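PDB 3P9Z: uroporphyrinogen III cosynthase (HemD) from Helicobacter pylori, which probably catalyses the cyclization of the linear tetrapyrrole hydroxymethylbilane to uroporphyrinogen III, with release of water, on the pathway to protoporphyrin IX. Local coordinates for residues 50-55 / 63-68; 103-108 / 126-131; 207-210 / 216-219. One frame throughout, in Å; residues are numbered along the deposited sequence.

Followed from the N terminus, the chain passes through the three contacts in series, with no nesting or crossing. Contact 1 closes a short loop between helices 46-55 and 60-66, on the way from strand 40-43 to strand 70-72. Contact 2 closes a longer one, which carries strand 112-118 between helices 105-108 and 125-131. Both lie in one of the two alpha/beta domains of the HemD fold, their centres about 22 Å apart. The antiparallel strands 19-28 and 135-146 connect this domain with the other, where contact 3 closes the turn between strand 206-208 and helix 214-223, its centre about 35 Å from that of contact 1.

Contact 1: residues 50-55 / 63-68; sequences FSLLET and KMLQNI
Leu65 and Gln66 of helix 60-66 meet Leu52 and Leu53 of helix 46-55, an example of two neighbouring helices touching through just two pairs of side chains. Along the segment 63-68, Lys63 comes first and acts indirectly: its NZ bonds to Gln66 OE1 at 3.0 Å, approaching from above the amide plane, 42° out of it, and so restrains the group that touches Leu53. Two residues on, Leu65 sends a single methyl across. Its CD1 sits against both branches of Leu52, 3.8 Å from Leu52 CD2 and almost equally near Leu52 CD1, and the two side chains run at about a right angle to each other. Both helices belong to the beta-alpha-beta crossover from strand 40-43 to the parallel strand 70-72, and the leucine pair is buried over that sheet, with Leu52 also on Phe43 and Leu65 also on Leu41. Leu31, Pro35 and Leu56 pack around Leu65 as well. At Gln66 the chain is extended beyond CG (chi2 163°), which carries the amide across to the first helix. There Gln66 NE2 lies 4.1 Å from Leu53 CD2, a polar atom beside a methyl, while the same nitrogen makes a weak hydrogen bond to His84 O. Beyond it, Asn67 O accepts a hydrogen bond from Lys87 NZ, and Ile68 packs on Leu41.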
loop_
_atom_site.group_PDB
_atom_site.type_symbol
_atom_site.label_atom_id
_atom_site.label_comp_id
_atom_site.label_asym_id
_atom_site.label_seq_id
_atom_site.Cartn_x
_atom_site.Cartn_y
_atom_site.Cartn_z
ATOM N N PHE A 50 10.718 -0.900 -3.516
ATOM C CA PHE A 50 11.497 0.258 -3.049
ATOM C C PHE A 50 12.394 -0.075 -1.864
ATOM O O PHE A 50 13.495 0.441 -1.754
ATOM C CB PHE A 50 10.579 1.419 -2.675
ATOM C CG PHE A 50 9.808 1.966 -3.824
ATOM C CD1 PHE A 50 10.401 2.091 -5.079
ATOM C CD2 PHE A 50 8.484 2.372 -3.655
ATOM C CE1 PHE A 50 9.682 2.610 -6.159
ATOM C CE2 PHE A 50 7.752 2.887 -4.725
ATOM C CZ PHE A 50 8.341 3.005 -5.981
ATOM N N SER A 51 11.898 -0.931 -0.981
ATOM C CA SER A 51 12.662 -1.423 0.142
ATOM C C SER A 51 13.929 -2.129 -0.331
ATOM O O SER A 51 15.008 -1.851 0.177
ATOM C CB SER A 51 11.818 -2.385 0.987
ATOM O OG SER A 51 12.584 -2.877 2.090
ATOM N N LEU A 52 13.801 -3.043 -1.291
ATOM C CA LEU A 52 14.973 -3.772 -1.821
ATOM C C LEU A 52 15.997 -2.823 -2.446
ATOM O O LEU A 52 17.181 -2.886 -2.131
ATOM C CB LEU A 52 14.548 -4.851 -2.830
ATOM C CG LEU A 52 13.747 -6.048 -2.310
ATOM C CD1 LEU A 52 13.401 -6.958 -3.471
ATOM C CD2 LEU A 52 14.503 -6.822 -1.219
ATOM N N LEU A 53 15.518 -1.925 -3.300
ATOM C CA LEU A 53 16.346 -0.889 -3.910
ATOM C C LEU A 53 17.191 -0.069 -2.905
ATOM O O LEU A 53 18.368 0.216 -3.163
ATOM C CB LEU A 53 15.469 0.042 -4.759
ATOM C CG LEU A 53 14.853 -0.607 -6.004
ATOM C CD1 LEU A 53 13.877 0.341 -6.668
ATOM C CD2 LEU A 53 15.940 -1.033 -6.997
ATOM N N GLU A 54 16.593 0.289 -1.770
ATOM C CA GLU A 54 17.271 1.101 -0.760
ATOM C C GLU A 54 18.225 0.315 0.144
ATOM O O GLU A 54 19.387 0.699 0.294
ATOM C CB GLU A 54 16.264 1.899 0.086
ATOM C CG GLU A 54 16.935 2.833 1.085
ATOM C CD GLU A 54 15.977 3.801 1.775
ATOM O OE1 GLU A 54 15.258 4.548 1.066
ATOM O OE2 GLU A 54 15.962 3.824 3.034
ATOM N N THR A 55 17.742 -0.765 0.760
ATOM C CA THR A 55 18.541 -1.500 1.739
ATOM C C THR A 55 19.681 -2.281 1.079
ATOM O O THR A 55 20.639 -2.659 1.748
ATOM C CB THR A 55 17.705 -2.507 2.544
ATOM O OG1 THR A 55 17.157 -3.470 1.644
ATOM C CG2 THR A 55 16.575 -1.814 3.324
ATOM N N LYS A 63 21.553 -7.339 -7.382
ATOM C CA LYS A 63 21.741 -7.822 -8.747
ATOM C C LYS A 63 21.160 -9.222 -8.902
ATOM O O LYS A 63 20.440 -9.469 -9.882
ATOM C CB LYS A 63 23.220 -7.807 -9.178
ATOM C CG LYS A 63 23.856 -6.413 -9.306
ATOM C CD LYS A 63 22.998 -5.423 -10.130
ATOM C CE LYS A 63 22.810 -5.854 -11.596
ATOM N NZ LYS A 63 21.447 -5.476 -12.097
HETATM N N MSE A 64 21.452 -10.122 -7.951
HETATM C CA MSE A 64 20.885 -11.473 -7.941
HETATM C C MSE A 64 19.357 -11.418 -8.017
HETATM O O MSE A 64 18.732 -12.108 -8.819
HETATM C CB MSE A 64 21.306 -12.223 -6.665
HETATM C CG MSE A 64 22.805 -12.530 -6.537
HETATM SE SE MSE A 64 23.290 -13.047 -4.704
HETATM C CE MSE A 64 25.239 -13.115 -4.903
ATOM N N LEU A 65 18.772 -10.608 -7.131
ATOM C CA LEU A 65 17.321 -10.441 -7.059
ATOM C C LEU A 65 16.724 -9.877 -8.356
ATOM O O LEU A 65 15.623 -10.278 -8.771
ATOM C CB LEU A 65 16.927 -9.546 -5.874
ATOM C CG LEU A 65 16.961 -10.136 -4.460
ATOM C CD1 LEU A 65 16.654 -9.036 -3.491
ATOM C CD2 LEU A 65 15.982 -11.285 -4.253
ATOM N N GLN A 66 17.442 -8.949 -8.984
ATOM C CA GLN A 66 17.001 -8.377 -10.249
ATOM C C GLN A 66 17.091 -9.394 -11.387
ATOM O O GLN A 66 16.556 -9.157 -12.483
ATOM C CB GLN A 66 17.803 -7.118 -10.590
ATOM C CG GLN A 66 17.240 -5.868 -9.921
ATOM C CD GLN A 66 18.222 -4.699 -9.895
ATOM O OE1 GLN A 66 19.444 -4.879 -9.956
ATOM N NE2 GLN A 66 17.687 -3.497 -9.790
ATOM N N ASN A 67 17.756 -10.514 -11.107
ATOM C CA ASN A 67 17.957 -11.582 -12.081
ATOM C C ASN A 67 16.964 -12.745 -11.947
ATOM O O ASN A 67 16.947 -13.633 -12.778
ATOM C CB ASN A 67 19.387 -12.109 -11.979
ATOM C CG ASN A 67 19.768 -13.002 -13.157
ATOM O OD1 ASN A 67 19.654 -12.603 -14.330
ATOM N ND2 ASN A 67 20.216 -14.219 -12.853
ATOM N N ILE A 68 16.156 -12.742 -10.891
ATOM C CA ILE A 68 15.219 -13.826 -10.623
ATOM C C ILE A 68 13.836 -13.428 -11.137
ATOM O O ILE A 68 13.304 -12.388 -10.727
ATOM C CB ILE A 68 15.165 -14.184 -9.110
ATOM C CG1 ILE A 68 16.545 -14.623 -8.616
ATOM C CG2 ILE A 68 14.086 -15.258 -8.834
ATOM C CD1 ILE A 68 16.712 -14.633 -7.077
#

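Contact 2: residues 103-108 / 126-131; sequences EIFPLL and DTILLE
Phe105 sets its ring against Ile128 and Leu129, two successive residues of helix 125-131, with the CE1 flank on the leucine and the CZ end on the isoleucine. One methyl of Leu129 comes to the ring's edge, near its plane, with Leu129 CD2 3.9 Å from Phe105 CE1. Ile128 approaches obliquely instead, its CG2 branch 3.7 Å from Phe105 CZ. With the longer arm turned beside the backbone N (chi1 -58°), CG2 stands anti to that nitrogen and is the branch that meets the ring. Helix 125-131 forms the crossover of a beta-alpha-beta unit between the parallel strands 112-118 and 135-146, and the short, weakly bonded helix about 105-108 lies beside it, just ahead of the first of these strands. Leu129 also spans to Leu108, with Leu129 CD2 4.2 Å from Leu108 CD1, so the one methyl touches both Phe105 and Leu108. Inward from this wholly apolar contact, Leu108 rests on Ile42 and Tyr71, and Leu129 on Phe136, while Ile134 touches both leucines. The Phe105 ring also meets that of His132, whose ND1 is hydrogen-bonded to Ile128 O one turn back in the chain.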
loop_
_atom_site.group_PDB
_atom_site.type_symbol
_atom_site.label_atom_id
_atom_site.label_comp_id
_atom_site.label_asym_id
_atom_site.label_seq_id
_atom_site.Cartn_x
_atom_site.Cartn_y
_atom_site.Cartn_z
ATOM N N GLU A 103 -4.723 -16.700 -11.598
ATOM C CA GLU A 103 -4.232 -17.141 -12.826
ATOM C C GLU A 103 -2.749 -17.062 -12.982
ATOM O O GLU A 103 -2.218 -17.649 -13.885
ATOM C CB GLU A 103 -4.944 -16.359 -13.877
ATOM C CG GLU A 103 -4.308 -16.415 -15.167
ATOM C CD GLU A 103 -4.282 -15.089 -15.752
ATOM O OE1 GLU A 103 -4.601 -14.984 -16.925
ATOM O OE2 GLU A 103 -3.960 -14.157 -15.028
ATOM N N ILE A 104 -2.056 -16.406 -12.075
ATOM C CA ILE A 104 -0.624 -16.590 -12.086
ATOM C C ILE A 104 -0.222 -17.780 -11.238
ATOM O O ILE A 104 0.885 -18.208 -11.278
ATOM C CB ILE A 104 0.203 -15.346 -11.711
ATOM C CG1 ILE A 104 0.140 -15.073 -10.250
ATOM C CG2 ILE A 104 -0.237 -14.154 -12.438
ATOM C CD1 ILE A 104 1.331 -14.485 -9.814
ATOM N N PHE A 105 -1.140 -18.321 -10.479
ATOM C CA PHE A 105 -0.767 -19.374 -9.584
ATOM C C PHE A 105 -0.259 -20.617 -10.289
ATOM O O PHE A 105 0.637 -21.262 -9.827
ATOM C CB PHE A 105 -1.892 -19.661 -8.616
ATOM C CG PHE A 105 -2.207 -18.514 -7.757
ATOM C CD1 PHE A 105 -1.264 -18.003 -6.924
ATOM C CD2 PHE A 105 -3.414 -17.908 -7.826
ATOM C CE1 PHE A 105 -1.526 -16.951 -6.164
ATOM C CE2 PHE A 105 -3.697 -16.863 -7.060
ATOM C CZ PHE A 105 -2.756 -16.359 -6.227
ATOM N N PRO A 106 -0.827 -20.907 -11.435
ATOM C CA PRO A 106 -0.365 -22.005 -12.257
ATOM C C PRO A 106 1.034 -21.797 -12.760
ATOM O O PRO A 106 1.739 -22.725 -12.926
ATOM C CB PRO A 106 -1.344 -21.993 -13.399
ATOM C CG PRO A 106 -2.522 -21.401 -12.847
ATOM C CD PRO A 106 -2.062 -20.346 -11.953
ATOM N N LEU A 107 1.411 -20.571 -12.991
ATOM C CA LEU A 107 2.764 -20.258 -13.442
ATOM C C LEU A 107 3.764 -20.465 -12.318
ATOM O O LEU A 107 4.961 -20.606 -12.566
ATOM C CB LEU A 107 2.864 -18.812 -13.953
ATOM C CG LEU A 107 1.881 -18.322 -15.032
ATOM C CD1 LEU A 107 2.136 -16.858 -15.315
ATOM C CD2 LEU A 107 1.958 -19.127 -16.319
ATOM N N LEU A 108 3.265 -20.487 -11.087
ATOM C CA LEU A 108 4.114 -20.644 -9.905
ATOM C C LEU A 108 4.226 -22.093 -9.430
ATOM O O LEU A 108 5.056 -22.414 -8.570
ATOM C CB LEU A 108 3.618 -19.757 -8.766
ATOM C CG LEU A 108 3.586 -18.245 -8.994
ATOM C CD1 LEU A 108 3.181 -17.523 -7.700
ATOM C CD2 LEU A 108 4.926 -17.720 -9.525
ATOM N N ASP A 126 0.030 -15.437 1.794
ATOM C CA ASP A 126 0.661 -16.656 2.305
ATOM C C ASP A 126 -0.322 -17.828 2.431
ATOM O O ASP A 126 0.032 -18.965 2.109
ATOM C CB ASP A 126 1.409 -16.411 3.627
ATOM C CG ASP A 126 0.506 -15.896 4.751
ATOM O OD1 ASP A 126 -0.293 -14.959 4.513
ATOM O OD2 ASP A 126 0.616 -16.424 5.889
ATOM N N THR A 127 -1.544 -17.549 2.887
ATOM C CA THR A 127 -2.586 -18.578 2.992
ATOM C C THR A 127 -3.020 -19.014 1.598
ATOM O O THR A 127 -3.126 -20.215 1.328
ATOM C CB THR A 127 -3.827 -18.106 3.802
ATOM O OG1 THR A 127 -4.464 -17.009 3.131
ATOM C CG2 THR A 127 -3.430 -17.685 5.204
ATOM N N ILE A 128 -3.243 -18.035 0.716
ATOM C CA ILE A 128 -3.614 -18.296 -0.680
ATOM C C ILE A 128 -2.566 -19.169 -1.408
ATOM O O ILE A 128 -2.912 -20.120 -2.111
ATOM C CB ILE A 128 -3.855 -16.977 -1.449
ATOM C CG1 ILE A 128 -4.957 -16.149 -0.752
ATOM C CG2 ILE A 128 -4.199 -17.269 -2.917
ATOM C CD1 ILE A 128 -5.117 -14.705 -1.265
ATOM N N LEU A 129 -1.289 -18.851 -1.214
ATOM C CA LEU A 129 -0.209 -19.660 -1.770
ATOM C C LEU A 129 -0.199 -21.082 -1.206
ATOM O O LEU A 129 -0.133 -22.050 -1.970
ATOM C CB LEU A 129 1.137 -18.973 -1.545
ATOM C CG LEU A 129 1.395 -17.709 -2.372
ATOM C CD1 LEU A 129 2.666 -17.013 -1.893
ATOM C CD2 LEU A 129 1.466 -18.020 -3.877
ATOM N N LEU A 130 -0.279 -21.196 0.123
ATOM C CA LEU A 130 -0.370 -22.487 0.800
ATOM C C LEU A 130 -1.556 -23.303 0.278
ATOM O O LEU A 130 -1.418 -24.492 0.027
ATOM C CB LEU A 130 -0.458 -22.328 2.327
ATOM C CG LEU A 130 -0.580 -23.635 3.144
ATOM C CD1 LEU A 130 0.752 -24.399 3.203
ATOM C CD2 LEU A 130 -1.102 -23.380 4.549
ATOM N N GLU A 131 -2.705 -22.655 0.089
ATOM C CA GLU A 131 -3.888 -23.336 -0.454
ATOM C C GLU A 131 -3.667 -23.841 -1.874
ATOM O O GLU A 131 -4.229 -24.856 -2.262
ATOM C CB GLU A 131 -5.131 -22.436 -0.394
ATOM C CG GLU A 131 -5.763 -22.376 1.006
ATOM C CD GLU A 131 -6.757 -21.226 1.186
ATOM O OE1 GLU A 131 -7.096 -20.529 0.193
ATOM O OE2 GLU A 131 -7.196 -21.023 2.342
#

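Contact 3: residues 207-210 / 216-219; sequences YIAK and ACLE
Ala209 presses its methyl into the backbone of helix 214-223 where Ala216 passes into Cys217, closing the turn of a beta-alpha unit: strand 206-208, at one border of the sheet, leads through a short loop into the helix that follows it. With only a CB on Ala209, the two segments come close there, and its CA lies 5.1 Å from that of Cys217. The methyl touches main chain as much as side chain, since Ala209 CB is 3.8 Å from both Ala216 C and Cys217 N. Ala216 answers from the helix with a methyl of its own, Ala216 CB standing 3.9 Å from Ala209 CB; small residue thus meets small residue, and Ala216 N is itself hydrogen-bonded to Ser213 OG. Cys217 contributes less surface. Its sulfur is turned beside the backbone N (chi1 -71°), which brings Cys217 SG to 4.0 Å from Ala209 CB, in apolar surroundings that include Trp9 of strand 7-10 and Ile191. On the strand side, Ala209 is held to Ser190 by backbone hydrogen bonding, continuing the pairing of Tyr207 with strand 187-190. No direct hydrogen bond spans the two segments, and a water makes the polar link: it accepts from Lys210 N at 3.0 Å and donates to Ala216 O at 2.7 Å.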
loop_
_atom_site.group_PDB
_atom_site.type_symbol
_atom_site.label_atom_id
_atom_site.label_comp_id
_atom_site.label_asym_id
_atom_site.label_seq_id
_atom_site.Cartn_x
_atom_site.Cartn_y
_atom_site.Cartn_z
ATOM N N TYR A 207 -19.040 8.110 1.963
ATOM C CA TYR A 207 -19.418 7.815 0.598
ATOM C C TYR A 207 -18.257 7.130 -0.082
ATOM O O TYR A 207 -17.086 7.396 0.237
ATOM C CB TYR A 207 -19.762 9.098 -0.162
ATOM C CG TYR A 207 -20.962 9.846 0.377
ATOM C CD1 TYR A 207 -22.270 9.383 0.152
ATOM C CD2 TYR A 207 -20.795 11.053 1.084
ATOM C CE1 TYR A 207 -23.390 10.099 0.640
ATOM C CE2 TYR A 207 -21.906 11.773 1.579
ATOM C CZ TYR A 207 -23.192 11.284 1.351
ATOM O OH TYR A 207 -24.272 11.989 1.833
ATOM N N ILE A 208 -18.570 6.255 -1.026
ATOM C CA ILE A 208 -17.536 5.459 -1.675
ATOM C C ILE A 208 -17.382 5.883 -3.121
ATOM O O ILE A 208 -18.379 6.012 -3.840
ATOM C CB ILE A 208 -17.891 3.954 -1.605
ATOM C CG1 ILE A 208 -18.140 3.527 -0.146
ATOM C CG2 ILE A 208 -16.823 3.102 -2.286
ATOM C CD1 ILE A 208 -18.776 2.116 0.009
ATOM N N ALA A 209 -16.143 6.086 -3.554
ATOM C CA ALA A 209 -15.829 6.311 -4.980
ATOM C C ALA A 209 -16.426 5.243 -5.916
ATOM O O ALA A 209 -16.581 4.073 -5.525
ATOM C CB ALA A 209 -14.297 6.410 -5.187
ATOM N N LYS A 210 -16.765 5.644 -7.144
ATOM C CA LYS A 210 -17.432 4.730 -8.090
ATOM C C LYS A 210 -16.509 3.638 -8.646
ATOM O O LYS A 210 -16.984 2.603 -9.111
ATOM C CB LYS A 210 -18.098 5.505 -9.225
ATOM C CG LYS A 210 -19.260 6.380 -8.726
ATOM C CD LYS A 210 -19.665 7.384 -9.773
ATOM C CE LYS A 210 -20.833 8.276 -9.284
ATOM N NZ LYS A 210 -22.032 7.430 -9.033
ATOM N N ALA A 216 -11.428 8.900 -9.172
ATOM C CA ALA A 216 -12.827 8.759 -8.764
ATOM C C ALA A 216 -13.110 9.339 -7.373
ATOM O O ALA A 216 -14.210 9.836 -7.134
ATOM C CB ALA A 216 -13.281 7.292 -8.847
ATOM N N CYS A 217 -12.131 9.297 -6.468
ATOM C CA CYS A 217 -12.284 9.915 -5.151
ATOM C C CYS A 217 -12.452 11.434 -5.257
ATOM O O CYS A 217 -13.213 12.050 -4.501
ATOM C CB CYS A 217 -11.073 9.635 -4.256
ATOM S SG CYS A 217 -10.902 7.944 -3.671
ATOM N N LEU A 218 -11.684 12.045 -6.152
ATOM C CA LEU A 218 -11.778 13.485 -6.331
ATOM C C LEU A 218 -13.096 13.901 -7.012
ATOM O O LEU A 218 -13.702 14.907 -6.613
ATOM C CB LEU A 218 -10.561 14.035 -7.084
ATOM C CG LEU A 218 -10.499 15.559 -7.202
ATOM C CD1 LEU A 218 -10.558 16.245 -5.817
ATOM C CD2 LEU A 218 -9.244 15.987 -7.991
ATOM N N GLU A 219 -13.534 13.136 -8.015
ATOM C CA GLU A 219 -14.817 13.424 -8.660
ATOM C C GLU A 219 -15.899 13.464 -7.590
ATOM O O GLU A 219 -16.657 14.419 -7.509
ATOM C CB GLU A 219 -15.181 12.388 -9.736
ATOM C CG GLU A 219 -14.386 12.485 -11.006
ATOM C CD GLU A 219 -14.712 13.731 -11.834
ATOM O OE1 GLU A 219 -15.860 14.259 -11.755
ATOM O OE2 GLU A 219 -13.812 14.169 -12.583
HETATM O O HOH W 1 -16.403 8.562 -7.923
#